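Local coordinates for protein serine-threonine phosphatase 2C (Toxoplasma gondii, PDB 2I44) that probably dephosphorylates phosphoserine and phosphothreonine residues of other proteins as a PP2C-family phosphatase, and binds calcium ions, at residues A[282-286]-A[287-291]. Sequence-based numbering, arbitrary orientation.
Sequences MQARQ and EGRNP
R289 CG lies anti to its carbonyl carbon (chi1 -72°), and a bend at chi3 turns the chain back over the last turn of helix 274-286, laying one face of its guanidinium group over A284 CA, while Q283, its CG anti to the backbone N (169°), runs past the edge of the same group. The backbone beneath exemplifies the Schellman motif, with G288 of positive phi as its C-prime residue. G288 N donates to R285 O at 2.8 Å, and R289 N closes the wider loop with a bond to A284 O at 2.7 Å. E287 N still keeps its helical partner, Q283 O. Beyond the turn, A284 CB packs 3.6 Å from P291 CA, and N290, the N-cap of helix 291-305, accepts a hydrogen bond from Q293 N at its OD1, so the motif joins two consecutive helices packed beside strand 313-320. R285 NH2 forms a salt bridge with D23 OD2. The E287 carboxylate carbon lies at the guanidinium edge, in its plane; one oxygen, OE2, lies 3.1 Å from Q283 CG. In a side-on salt bridge, R289 NE and NH2 both donate to E287 OE1 from the same face of the carboxylate, at 3.0 and 2.8 Å.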
HETATM    1  N   MSE A 282       4.783 -12.758  14.562  1.00 25.33           N
HETATM    2  CA  MSE A 282       6.010 -13.168  15.245  1.00 27.85           C
HETATM    3  C   MSE A 282       5.879 -14.580  15.803  1.00 28.47           C
HETATM    4  O   MSE A 282       6.810 -15.384  15.729  1.00 26.87           O
HETATM    5  CB  MSE A 282       6.335 -12.203  16.386  1.00 31.58           C
HETATM    6  CG  MSE A 282       6.897 -10.865  15.940  1.00 37.07           C
HETATM    7 SE   MSE A 282       8.546 -11.064  14.965  1.00 50.41          SE
HETATM    8  CE  MSE A 282       9.804 -10.660  16.403  1.00 41.70           C
ATOM      9  N   GLN A 283       4.716 -14.880  16.365  1.00 28.58           N
ATOM     10  CA  GLN A 283       4.488 -16.201  16.923  1.00 28.92           C
ATOM     11  C   GLN A 283       4.432 -17.260  15.836  1.00 28.73           C
ATOM     12  O   GLN A 283       5.021 -18.329  15.984  1.00 29.54           O
ATOM     13  CB  GLN A 283       3.197 -16.241  17.742  1.00 30.05           C
ATOM     14  CG  GLN A 283       2.795 -17.663  18.122  1.00 36.16           C
ATOM     15  CD  GLN A 283       1.981 -17.732  19.397  1.00 38.12           C
ATOM     16  OE1 GLN A 283       2.429 -17.282  20.455  1.00 41.61           O
ATOM     17  NE2 GLN A 283       0.782 -18.307  19.309  1.00 37.55           N
ATOM     18  N   ALA A 284       3.728 -16.968  14.746  1.00 27.11           N
ATOM     19  CA  ALA A 284       3.611 -17.923  13.654  1.00 27.62           C
ATOM     20  C   ALA A 284       4.996 -18.356  13.188  1.00 28.53           C
ATOM     21  O   ALA A 284       5.277 -19.549  13.048  1.00 28.25           O
ATOM     22  CB  ALA A 284       2.838 -17.309  12.496  1.00 27.83           C
ATOM     23  N   ARG A 285       5.863 -17.379  12.956  1.00 28.61           N
ATOM     24  CA  ARG A 285       7.211 -17.670  12.501  1.00 30.62           C
ATOM     25  C   ARG A 285       7.913 -18.563  13.520  1.00 31.67           C
ATOM     26  O   ARG A 285       8.476 -19.606  13.176  1.00 32.24           O
ATOM     27  CB  ARG A 285       7.992 -16.373  12.338  1.00 30.67           C
ATOM     28  CG  ARG A 285       9.283 -16.545  11.576  1.00 32.24           C
ATOM     29  CD  ARG A 285      10.180 -15.342  11.752  1.00 33.35           C
ATOM     30  NE  ARG A 285      11.331 -15.413  10.865  1.00 33.89           N
ATOM     31  CZ  ARG A 285      12.398 -14.632  10.974  1.00 35.59           C
ATOM     32  NH1 ARG A 285      12.458 -13.723  11.940  1.00 34.07           N
ATOM     33  NH2 ARG A 285      13.406 -14.762  10.119  1.00 37.21           N
ATOM     34  N   GLN A 286       7.866 -18.130  14.775  1.00 31.37           N
ATOM     35  CA  GLN A 286       8.470 -18.838  15.898  1.00 32.13           C
ATOM     36  C   GLN A 286       8.076 -20.313  15.939  1.00 32.17           C
ATOM     37  O   GLN A 286       8.862 -21.164  16.354  1.00 32.41           O
ATOM     38  CB  GLN A 286       8.049 -18.152  17.203  1.00 33.45           C
ATOM     39  CG  GLN A 286       8.426 -18.878  18.485  1.00 37.07           C
ATOM     40  CD  GLN A 286       9.917 -19.077  18.624  1.00 38.36           C
ATOM     41  OE1 GLN A 286      10.707 -18.193  18.283  1.00 40.28           O
ATOM     42  NE2 GLN A 286      10.314 -20.236  19.141  1.00 39.77           N
ATOM     43  N   GLU A 287       6.857 -20.609  15.503  1.00 31.50           N
ATOM     44  CA  GLU A 287       6.351 -21.974  15.501  1.00 31.07           C
ATOM     45  C   GLU A 287       6.368 -22.613  14.121  1.00 31.51           C
ATOM     46  O   GLU A 287       5.757 -23.660  13.907  1.00 30.82           O
ATOM     47  CB  GLU A 287       4.930 -21.987  16.049  1.00 32.63           C
ATOM     48  CG  GLU A 287       4.840 -21.487  17.480  1.00 34.62           C
ATOM     49  CD  GLU A 287       3.413 -21.222  17.906  1.00 36.01           C
ATOM     50  OE1 GLU A 287       2.490 -21.589  17.145  1.00 38.10           O
ATOM     51  OE2 GLU A 287       3.214 -20.652  18.999  1.00 36.76           O
ATOM     52  N   GLY A 288       7.061 -21.979  13.181  1.00 32.03           N
ATOM     53  CA  GLY A 288       7.139 -22.520  11.838  1.00 31.01           C
ATOM     54  C   GLY A 288       5.865 -22.462  11.015  1.00 30.43           C
ATOM     55  O   GLY A 288       5.727 -23.216  10.058  1.00 32.84           O
ATOM     56  N   ARG A 289       4.932 -21.586  11.375  1.00 29.30           N
ATOM     57  CA  ARG A 289       3.683 -21.457  10.619  1.00 28.39           C
ATOM     58  C   ARG A 289       3.738 -20.286   9.637  1.00 26.15           C
ATOM     59  O   ARG A 289       4.570 -19.398   9.770  1.00 26.56           O
ATOM     60  CB  ARG A 289       2.491 -21.290  11.575  1.00 29.16           C
ATOM     61  CG  ARG A 289       2.145 -22.572  12.322  1.00 29.71           C
ATOM     62  CD  ARG A 289       0.960 -22.428  13.271  1.00 30.51           C
ATOM     63  NE  ARG A 289       1.261 -21.585  14.426  1.00 31.49           N
ATOM     64  CZ  ARG A 289       0.877 -20.318  14.549  1.00 31.32           C
ATOM     65  NH1 ARG A 289       0.170 -19.736  13.587  1.00 30.27           N
ATOM     66  NH2 ARG A 289       1.192 -19.632  15.640  1.00 30.46           N
ATOM     67  N   ASN A 290       2.860 -20.300   8.641  1.00 24.75           N
ATOM     68  CA  ASN A 290       2.808 -19.229   7.644  1.00 24.08           C
ATOM     69  C   ASN A 290       2.306 -17.941   8.317  1.00 22.35           C
ATOM     70  O   ASN A 290       1.118 -17.790   8.578  1.00 22.11           O
ATOM     71  CB  ASN A 290       1.857 -19.622   6.520  1.00 24.23           C
ATOM     72  CG  ASN A 290       1.908 -18.663   5.356  1.00 25.19           C
ATOM     73  OD1 ASN A 290       2.060 -17.455   5.538  1.00 26.38           O
ATOM     74  ND2 ASN A 290       1.763 -19.196   4.148  1.00 24.47           N
ATOM     75  N   PRO A 291       3.208 -16.987   8.583  1.00 22.24           N
ATOM     76  CA  PRO A 291       2.846 -15.721   9.234  1.00 22.29           C
ATOM     77  C   PRO A 291       1.699 -14.962   8.569  1.00 20.84           C
ATOM     78  O   PRO A 291       0.786 -14.491   9.240  1.00 20.00           O
ATOM     79  CB  PRO A 291       4.152 -14.928   9.200  1.00 22.55           C
ATOM     80  CG  PRO A 291       5.206 -16.001   9.162  1.00 23.06           C
ATOM     81  CD  PRO A 291       4.621 -16.967   8.175  1.00 22.66           C
TER